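Side-chain contacts in uncharacterized peroxidase-related protein (Silicibacter sp., PDB 2PFX), which is of unknown function but, as a peroxidase-related member of the AhpD-like clan, is probably a thiol-dependent oxidoreductase: residues Q24-I29 / N39-Y44; M75-V80 / V91-A96; E108-V111 / V116-L119; Q123-D128 / H151-R156. All coordinates share one frame; numbering follows the deposited sequence.

Contact 1: Q24-I29 / N39-Y44; sequences QKYFEI and NVLKAY
With CG set anti to the carbonyl carbon (chi1 -79°), the ring of Phe27 spans the gap from helix 21-34 to Leu41. Tyr26 turns the other way, its CG anti to the backbone N (chi1 176°), and meets the same leucine at a different point. The segment axes run almost exactly antiparallel, 175° apart, yet approach no closer than 11.8 Å, so side chains bridge the space. Phe27 works at the root of Leu41: CE1 lies 4.1 Å from CB, while the leucine's carbonyl O sits at the ring edge, 4.0 Å from CZ. The CE2 corner of the ring also touches the aliphatic part of Lys42, at CG, 4.3 Å away. Tyr26 takes the branch instead, its CE2 4.1 Å from Leu41 CD1, and the two side chains cross at about a right angle. No hydrogen bond joins the segments; the 172 Å² buried between them is van der Waals packing, part of it against main chain. Helix 48-63 joins in, with Leu51 and Thr55 against Leu41, and Trp159 of the second subunit meets the ring of Tyr44 edge-to-face. The geometry is that of a short antiparallel helical hairpin with widely spaced axes, packed against helix 48-63.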
# COMPACT_ATOMS: atom_id res chain seq x y z
N GLN A 24 39.20 20.74 6.54
CA GLN A 24 39.64 21.53 5.41
C GLN A 24 40.53 20.73 4.45
O GLN A 24 40.34 20.77 3.24
CB GLN A 24 40.43 22.76 5.90
CG GLN A 24 40.95 23.62 4.74
CD GLN A 24 39.79 23.97 3.81
OE1 GLN A 24 38.84 24.60 4.29
NE2 GLN A 24 39.88 23.55 2.56
N LYS A 25 41.52 20.07 5.03
CA LYS A 25 42.44 19.20 4.31
C LYS A 25 41.71 18.09 3.57
O LYS A 25 41.96 17.77 2.41
CB LYS A 25 43.45 18.58 5.27
CG LYS A 25 44.72 19.37 5.50
CD LYS A 25 45.54 18.82 6.64
CE LYS A 25 46.10 17.45 6.26
NZ LYS A 25 47.01 16.93 7.31
N TYR A 26 40.76 17.48 4.27
CA TYR A 26 40.01 16.36 3.72
C TYR A 26 39.22 16.83 2.51
O TYR A 26 39.12 16.24 1.44
CB TYR A 26 39.08 15.76 4.78
CG TYR A 26 38.19 14.65 4.26
CD1 TYR A 26 38.73 13.44 3.82
CD2 TYR A 26 36.82 14.81 4.20
CE1 TYR A 26 37.93 12.42 3.35
CE2 TYR A 26 36.00 13.80 3.73
CZ TYR A 26 36.56 12.61 3.31
OH TYR A 26 35.73 11.62 2.84
N PHE A 27 38.63 18.01 2.67
CA PHE A 27 37.85 18.56 1.58
C PHE A 27 38.73 18.93 0.40
O PHE A 27 38.27 18.86 -0.74
CB PHE A 27 37.06 19.75 2.11
CG PHE A 27 35.80 19.36 2.88
CD1 PHE A 27 35.47 18.06 3.21
CD2 PHE A 27 34.95 20.38 3.29
CE1 PHE A 27 34.33 17.74 3.90
CE2 PHE A 27 33.79 20.07 3.98
CZ PHE A 27 33.49 18.76 4.26
N GLU A 28 39.96 19.33 0.66
CA GLU A 28 40.84 19.58 -0.49
C GLU A 28 41.07 18.31 -1.29
O GLU A 28 41.14 18.26 -2.52
CB GLU A 28 42.15 20.17 0.03
CG GLU A 28 42.00 21.63 0.42
CD GLU A 28 42.96 22.10 1.48
OE1 GLU A 28 43.84 21.34 1.90
OE2 GLU A 28 42.79 23.28 1.86
N ILE A 29 41.18 17.24 -0.52
CA ILE A 29 41.41 15.94 -1.15
C ILE A 29 40.22 15.50 -1.97
O ILE A 29 40.32 15.04 -3.12
CB ILE A 29 41.79 14.93 -0.04
CG1 ILE A 29 43.12 15.15 0.65
CG2 ILE A 29 41.73 13.53 -0.63
CD1 ILE A 29 44.42 14.72 0.04
N ASN A 39 27.94 17.32 -1.24
CA ASN A 39 27.18 18.00 -0.19
C ASN A 39 26.82 17.15 1.00
O ASN A 39 26.65 17.65 2.11
CB ASN A 39 25.89 18.59 -0.80
CG ASN A 39 26.14 19.94 -1.47
OD1 ASN A 39 27.18 20.57 -1.26
ND2 ASN A 39 25.19 20.42 -2.26
N VAL A 40 26.68 15.82 0.84
CA VAL A 40 26.47 14.99 2.02
C VAL A 40 27.62 15.14 3.00
O VAL A 40 27.44 15.10 4.22
CB VAL A 40 26.29 13.51 1.62
CG1 VAL A 40 27.55 12.96 0.96
CG2 VAL A 40 25.91 12.69 2.84
N LEU A 41 28.84 15.31 2.47
CA LEU A 41 29.95 15.47 3.40
C LEU A 41 29.89 16.82 4.11
O LEU A 41 30.18 16.87 5.30
CB LEU A 41 31.28 15.32 2.67
CG LEU A 41 31.51 13.97 2.00
CD1 LEU A 41 32.82 14.03 1.23
CD2 LEU A 41 31.45 12.84 3.02
N LYS A 42 29.50 17.86 3.40
CA LYS A 42 29.35 19.16 4.06
C LYS A 42 28.28 19.08 5.13
O LYS A 42 28.34 19.78 6.15
CB LYS A 42 29.03 20.25 3.04
CG LYS A 42 30.05 20.37 1.92
CD LYS A 42 29.68 21.46 0.91
CE LYS A 42 30.92 21.92 0.16
NZ LYS A 42 30.54 22.56 -1.13
N ALA A 43 27.31 18.20 4.92
CA ALA A 43 26.21 18.06 5.87
C ALA A 43 26.71 17.50 7.20
O ALA A 43 26.27 17.95 8.26
CB ALA A 43 25.08 17.21 5.28
N TYR A 44 27.61 16.52 7.12
CA TYR A 44 28.13 15.90 8.33
C TYR A 44 29.29 16.66 8.94
O TYR A 44 29.66 16.41 10.09
CB TYR A 44 28.60 14.46 8.04
CG TYR A 44 27.43 13.50 7.99
CD1 TYR A 44 26.77 13.28 6.79
CD2 TYR A 44 26.99 12.83 9.12
CE1 TYR A 44 25.69 12.41 6.74
CE2 TYR A 44 25.92 11.95 9.08
CZ TYR A 44 25.29 11.75 7.88
OH TYR A 44 24.23 10.88 7.81

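Contact 2: M75-V80 / V91-A96; sequences MIAVVV and VAHGAA
Van der Waals contacts dominate where Val78 and Ala77 of helix 70-84 meet His93 of helix 87-101. The segment axes come within 8.7 Å at a signed crossing angle of -143°, and the backbones are nearest at Val78 and His93, whose CA atoms are 5.9 Å apart. Val78 does the touching through CG2, which lies anti to its carbonyl carbon (chi1 176° places CG1 anti to the backbone N). This methyl presses on main chain, 3.5 Å from His93 C and 3.6 Å from Gly94 N, and also meets His93 CB at 3.8 Å. It thus lies against the peptide between His93 and Gly94. The other branch, CG1, serves helix 104-112, packing on Leu110 and Val111. Ala77 CB approaches the imidazole obliquely, 4.1 Å from His93 CG.

The polar interaction is made by ND1. No hydrogen bond links the two segments, but His93 ND1 is hydrogen-bonded to Glu74 OE1, one turn before Val78 on the same helix. Aromatic contact completes the setting: Phe168 of helix 155-178 meets the imidazole edge-to-face. The ring is thus gripped by a carboxylate, a methyl and an aromatic neighbour, all inside the buried core. In sequence His93 closes a Cys-X-X-Cys-X-X-X-His signature, and its pairing with a glutamate from the preceding helix is consistent with the redox centre of AhpD-like proteins, where such groups probably relay protons to the cysteines.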
# COMPACT_ATOMS: atom_id res chain seq x y z
N MSE A 75 24.89 0.25 -8.47
CA MSE A 75 23.61 -0.13 -9.05
C MSE A 75 22.58 -0.39 -7.96
O MSE A 75 21.41 -0.03 -8.04
CB MSE A 75 23.82 -1.36 -9.95
CG MSE A 75 24.59 -1.02 -11.22
SE MSE A 75 25.07 -2.67 -12.15
CE MSE A 75 23.36 -2.72 -12.99
N ILE A 76 23.01 -1.02 -6.88
CA ILE A 76 22.14 -1.29 -5.76
C ILE A 76 21.67 0.04 -5.19
O ILE A 76 20.50 0.26 -4.92
CB ILE A 76 22.84 -2.12 -4.67
CG1 ILE A 76 23.04 -3.59 -5.03
CG2 ILE A 76 22.10 -2.04 -3.35
CD1 ILE A 76 24.01 -4.32 -4.09
N ALA A 77 22.66 0.93 -5.06
CA ALA A 77 22.33 2.23 -4.47
C ALA A 77 21.21 2.95 -5.20
O ALA A 77 20.29 3.52 -4.60
CB ALA A 77 23.59 3.09 -4.48
N VAL A 78 21.31 2.95 -6.52
CA VAL A 78 20.32 3.64 -7.34
C VAL A 78 18.96 2.98 -7.32
O VAL A 78 17.92 3.62 -7.32
CB VAL A 78 20.80 3.74 -8.80
CG1 VAL A 78 19.73 4.37 -9.69
CG2 VAL A 78 22.08 4.55 -8.85
N VAL A 79 18.93 1.65 -7.31
CA VAL A 79 17.64 0.97 -7.24
C VAL A 79 16.97 1.26 -5.91
O VAL A 79 15.77 1.59 -5.83
CB VAL A 79 17.84 -0.53 -7.50
CG1 VAL A 79 16.62 -1.34 -7.08
CG2 VAL A 79 18.18 -0.74 -8.96
N VAL A 80 17.69 1.17 -4.81
CA VAL A 80 17.15 1.57 -3.50
C VAL A 80 16.64 3.00 -3.57
O VAL A 80 15.49 3.26 -3.19
CB VAL A 80 18.18 1.40 -2.37
CG1 VAL A 80 17.60 1.85 -1.03
CG2 VAL A 80 18.62 -0.06 -2.28
N VAL A 91 20.57 11.41 -7.91
CA VAL A 91 21.48 12.24 -8.69
C VAL A 91 22.93 11.83 -8.51
O VAL A 91 23.65 11.67 -9.50
CB VAL A 91 21.30 13.72 -8.30
CG1 VAL A 91 22.41 14.55 -8.94
CG2 VAL A 91 19.90 14.18 -8.67
N ALA A 92 23.33 11.67 -7.26
CA ALA A 92 24.72 11.37 -6.96
C ALA A 92 25.12 9.99 -7.48
O ALA A 92 26.17 9.84 -8.13
CB ALA A 92 24.98 11.50 -5.46
N HIS A 93 24.28 8.99 -7.21
CA HIS A 93 24.64 7.60 -7.51
C HIS A 93 24.25 7.24 -8.93
O HIS A 93 24.91 6.40 -9.58
CB HIS A 93 24.00 6.70 -6.45
CG HIS A 93 24.71 6.95 -5.16
ND1 HIS A 93 25.98 6.47 -4.90
CD2 HIS A 93 24.35 7.68 -4.07
CE1 HIS A 93 26.36 6.86 -3.70
NE2 HIS A 93 25.40 7.60 -3.17
N GLY A 94 23.23 7.89 -9.47
CA GLY A 94 22.95 7.83 -10.88
C GLY A 94 24.18 8.18 -11.72
O GLY A 94 24.53 7.47 -12.66
N ALA A 95 24.85 9.27 -11.39
CA ALA A 95 26.08 9.74 -12.01
C ALA A 95 27.15 8.68 -11.93
O ALA A 95 27.84 8.37 -12.90
CB ALA A 95 26.57 11.04 -11.35
N ALA A 96 27.27 8.10 -10.73
CA ALA A 96 28.25 7.06 -10.47
C ALA A 96 28.04 5.85 -11.38
O ALA A 96 29.01 5.32 -11.93
CB ALA A 96 28.23 6.64 -9.01

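Contact 3: E108-V111 / V116-L119; sequences EMLV and VAPL
Met109, present as selenomethionine, carries the close-packed part of this contact, running along the chain from Val116 to Pro118. Its CG is anti to the carbonyl carbon (chi1 -73°) and the chain is extended beyond, which lays successive atoms against successive residues. CG meets Val116 CG2 at 3.8 Å. Farther out, SE sits 3.8 Å from Ala117 CA and 3.9 Å from Ala117 CB, then 4.0 Å from Pro118 CD, with the selenomethionine and proline side chains crossing at about a right angle. Leu110 makes the looser flank: its CD2 comes only to 4.4 Å from Ala117 CB, and its side chain also packs on Met75, Val78 and Val97 of the core helices. The outer side differs again, since Val116 and Pro118 are partly exposed, although Gly1 of the third subunit packs on Pro118 and Phe87 of that subunit on the selenomethionine. The side-chain contacts across the segments are all apolar; 201 Å² is buried and no hydrogen bond crosses between them. A weak hydrogen bond from Leu119 N to Ala117 O, 2.9 Å long, closes an inverse gamma turn centred on Pro118, in the loop that folds back on helix 104-112 and joins it to helix 121-136.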
# COMPACT_ATOMS: atom_id res chain seq x y z
N GLU A 108 20.00 5.68 -16.41
CA GLU A 108 18.63 6.19 -16.47
C GLU A 108 17.64 5.10 -16.16
O GLU A 108 16.64 5.28 -15.47
CB GLU A 108 18.39 6.81 -17.85
CG GLU A 108 19.30 8.00 -18.10
CD GLU A 108 18.93 9.15 -17.19
OE1 GLU A 108 17.85 9.72 -17.46
OE2 GLU A 108 19.67 9.49 -16.24
N MSE A 109 17.93 3.93 -16.72
CA MSE A 109 17.10 2.77 -16.48
C MSE A 109 16.99 2.46 -15.00
O MSE A 109 15.91 2.17 -14.51
CB MSE A 109 17.62 1.54 -17.24
CG MSE A 109 17.40 1.61 -18.74
SE MSE A 109 18.44 0.20 -19.60
CE MSE A 109 17.24 0.08 -21.10
N LEU A 110 18.09 2.50 -14.26
CA LEU A 110 18.06 2.13 -12.85
C LEU A 110 17.35 3.21 -12.04
O LEU A 110 16.69 2.93 -11.05
CB LEU A 110 19.47 1.87 -12.31
CG LEU A 110 20.28 0.77 -12.99
CD1 LEU A 110 21.55 0.43 -12.23
CD2 LEU A 110 19.49 -0.52 -13.16
N VAL A 111 17.52 4.45 -12.51
CA VAL A 111 16.88 5.56 -11.80
C VAL A 111 15.36 5.47 -11.94
O VAL A 111 14.60 5.72 -10.99
CB VAL A 111 17.41 6.90 -12.35
CG1 VAL A 111 16.47 8.05 -12.02
CG2 VAL A 111 18.80 7.16 -11.78
N VAL A 116 13.55 -2.77 -16.54
CA VAL A 116 13.62 -2.71 -17.99
C VAL A 116 15.05 -2.99 -18.45
O VAL A 116 15.27 -3.17 -19.64
CB VAL A 116 13.25 -1.33 -18.58
CG1 VAL A 116 11.83 -0.98 -18.22
CG2 VAL A 116 14.23 -0.29 -18.07
N ALA A 117 16.00 -3.00 -17.54
CA ALA A 117 17.39 -3.10 -17.98
C ALA A 117 17.72 -4.53 -18.42
O ALA A 117 17.35 -5.47 -17.73
CB ALA A 117 18.33 -2.64 -16.88
N PRO A 118 18.42 -4.68 -19.54
CA PRO A 118 18.78 -6.04 -20.00
C PRO A 118 20.03 -6.54 -19.30
O PRO A 118 21.14 -6.61 -19.83
CB PRO A 118 19.04 -5.80 -21.49
CG PRO A 118 19.63 -4.43 -21.53
CD PRO A 118 18.94 -3.66 -20.45
N LEU A 119 19.83 -6.91 -18.04
CA LEU A 119 20.91 -7.35 -17.19
C LEU A 119 21.05 -8.87 -17.24
O LEU A 119 20.07 -9.58 -17.50
CB LEU A 119 20.62 -7.02 -15.72
CG LEU A 119 20.48 -5.52 -15.43
CD1 LEU A 119 20.08 -5.28 -13.99
CD2 LEU A 119 21.78 -4.81 -15.77

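Contact 4: Q123-D128 / H151-R156; sequences QRVMLD and HGFNDR. With ACT (acetate ion), chain C.
Val125 and Met126 of helix 121-136 face His151 and Phe153 of a linker, with CA separations of 7.8 Å for Val125 and His151 and 8.8 Å for Met126 and Phe153. Between His151 and Phe153, Gly152 turns the chain with phi 103°, where a side chain would strike the carbonyl O of His151. Val125 places CG2 between its backbone N and carbonyl carbon, and both methyls, CG1 and CG2, reach 3.8 Å from His151 CD2; the two side chains cross at about a right angle. CG2 also lies at the edge of the Phe153 ring. Next along the helix, Met126 CB touches Phe153 CZ at 3.8 Å; with CG anti to the backbone N (chi1 -180°) and the chain extended to SE (the residue is selenomethionine), the selenium stands 5.3 Å from the centroid of the Phe153 ring, an oblique Met-aromatic contact.

The imidazole's polar edge is turned to a bound acetate, probably from the crystallisation liquor: His151 ND1 donates to its O at 2.9 Å, nearly straight at 161° and in the ring plane. Putting an alanine in place of His151 would probably leave the methyls of Val125 without their imidazole cover and the acetate without this donor. On the helix, Arg124 NE forms a salt bridge with Asp128 OD1 at 2.9 Å, and Arg124 has a second carboxylate partner in Glu141 of the fourth subunit. Bonds from Phe153 N to Leu148 O and from Gly152 N to Arg149 O define a Schellman motif, which ends helix 142-150 and leads into helix 155-178.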
# COMPACT_ATOMS: atom_id res chain seq x y z
N GLN A 123 23.00 -10.01 -11.92
CA GLN A 123 22.78 -8.63 -11.49
C GLN A 123 21.31 -8.41 -11.25
O GLN A 123 20.94 -7.67 -10.34
CB GLN A 123 23.34 -7.65 -12.54
CG GLN A 123 24.85 -7.69 -12.54
CD GLN A 123 25.53 -6.66 -13.41
OE1 GLN A 123 24.95 -6.15 -14.37
NE2 GLN A 123 26.78 -6.40 -13.02
N ARG A 124 20.47 -9.05 -12.07
CA ARG A 124 19.04 -8.80 -11.85
C ARG A 124 18.59 -9.34 -10.52
O ARG A 124 17.82 -8.69 -9.81
CB ARG A 124 18.24 -9.42 -13.00
CG ARG A 124 16.75 -9.28 -12.79
CD ARG A 124 16.27 -7.83 -12.53
NE ARG A 124 14.79 -7.96 -12.40
CZ ARG A 124 13.92 -7.69 -13.35
NH1 ARG A 124 14.22 -7.26 -14.56
NH2 ARG A 124 12.63 -7.89 -13.06
N VAL A 125 19.01 -10.54 -10.10
CA VAL A 125 18.50 -11.04 -8.81
C VAL A 125 19.09 -10.26 -7.65
O VAL A 125 18.46 -10.09 -6.61
CB VAL A 125 18.71 -12.55 -8.65
CG1 VAL A 125 18.00 -13.25 -9.83
CG2 VAL A 125 20.17 -12.96 -8.58
N MSE A 126 20.31 -9.77 -7.82
CA MSE A 126 20.92 -8.87 -6.85
C MSE A 126 20.03 -7.66 -6.60
O MSE A 126 19.71 -7.30 -5.46
CB MSE A 126 22.29 -8.48 -7.36
CG MSE A 126 23.06 -7.54 -6.44
SE MSE A 126 24.65 -6.87 -7.27
CE MSE A 126 23.75 -5.73 -8.51
N LEU A 127 19.58 -7.04 -7.68
CA LEU A 127 18.68 -5.89 -7.56
C LEU A 127 17.28 -6.24 -7.07
O LEU A 127 16.67 -5.46 -6.34
CB LEU A 127 18.61 -5.13 -8.88
CG LEU A 127 19.94 -4.56 -9.37
CD1 LEU A 127 19.79 -3.87 -10.71
CD2 LEU A 127 20.57 -3.60 -8.36
N ASP A 128 16.73 -7.38 -7.44
CA ASP A 128 15.44 -7.81 -6.95
C ASP A 128 15.44 -8.01 -5.43
O ASP A 128 14.47 -7.68 -4.73
CB ASP A 128 15.05 -9.12 -7.62
CG ASP A 128 14.60 -9.03 -9.06
OD1 ASP A 128 14.34 -7.92 -9.57
OD2 ASP A 128 14.53 -10.13 -9.66
N HIS A 151 22.72 -17.95 -8.36
CA HIS A 151 23.35 -17.16 -9.40
C HIS A 151 24.76 -16.70 -9.04
O HIS A 151 25.24 -15.77 -9.67
CB HIS A 151 22.49 -15.95 -9.76
CG HIS A 151 21.19 -16.39 -10.35
ND1 HIS A 151 21.09 -16.73 -11.69
CD2 HIS A 151 19.98 -16.54 -9.81
CE1 HIS A 151 19.84 -17.08 -11.92
NE2 HIS A 151 19.12 -16.97 -10.80
N GLY A 152 25.40 -17.40 -8.11
CA GLY A 152 26.82 -17.32 -7.91
C GLY A 152 27.25 -16.48 -6.73
O GLY A 152 28.47 -16.40 -6.52
N PHE A 153 26.32 -15.91 -5.97
CA PHE A 153 26.71 -15.19 -4.75
C PHE A 153 26.92 -16.14 -3.58
O PHE A 153 26.08 -17.01 -3.31
CB PHE A 153 25.64 -14.16 -4.36
CG PHE A 153 25.46 -13.08 -5.41
CD1 PHE A 153 26.45 -12.13 -5.61
CD2 PHE A 153 24.33 -13.04 -6.19
CE1 PHE A 153 26.30 -11.13 -6.55
CE2 PHE A 153 24.15 -12.03 -7.12
CZ PHE A 153 25.13 -11.07 -7.29
N ASN A 154 28.03 -15.97 -2.87
CA ASN A 154 28.21 -16.72 -1.64
C ASN A 154 27.66 -15.92 -0.45
O ASN A 154 27.07 -14.85 -0.60
CB ASN A 154 29.67 -17.09 -1.48
CG ASN A 154 30.60 -15.94 -1.19
OD1 ASN A 154 30.17 -14.82 -0.94
ND2 ASN A 154 31.90 -16.23 -1.23
N ASP A 155 27.84 -16.43 0.76
CA ASP A 155 27.14 -15.83 1.90
C ASP A 155 27.78 -14.50 2.26
O ASP A 155 27.08 -13.61 2.74
CB ASP A 155 27.13 -16.75 3.10
CG ASP A 155 26.02 -17.78 3.05
OD1 ASP A 155 25.32 -17.88 2.02
OD2 ASP A 155 25.86 -18.49 4.06
N ARG A 156 29.08 -14.37 2.01
CA ARG A 156 29.71 -13.08 2.25
C ARG A 156 29.13 -12.07 1.28
O ARG A 156 28.90 -10.92 1.62
CB ARG A 156 31.22 -13.23 2.11
CG ARG A 156 32.00 -11.95 2.06
CD ARG A 156 31.89 -10.99 3.26
NE ARG A 156 32.16 -9.67 2.64
CZ ARG A 156 33.35 -9.15 2.40
NH1 ARG A 156 34.48 -9.75 2.75
NH2 ARG A 156 33.46 -7.96 1.82
C ACT C . 24.61 -17.42 -12.81
O ACT C . 23.65 -16.74 -13.15
OXT ACT C . 24.46 -18.49 -12.25
CH3 ACT C . 25.99 -16.94 -13.07

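Contact 2 is the core of the set, its centre about 5 Å from the chain's centre. The centres of the others lie 16 to 18 Å out: contact 3 is off-centre but buried, beside the third subunit, while contacts 1 and 4 are partly buried. Only in contact 2 does a buried imidazole have a carboxylate mate; the partly exposed histidine of contact 4 meets a bound acetate. Contacts 2, 3 and 4 interlock, with Leu110 packed on Met75 and Leu127 touching Met75, Ile76 and Leu119, so helices 70-84, 104-112 and 121-136 share one apolar seam. Contact 1 stands apart, its centre about 31 and 33 Å from those of contacts 3 and 4, on the opposite side of the chain's centre.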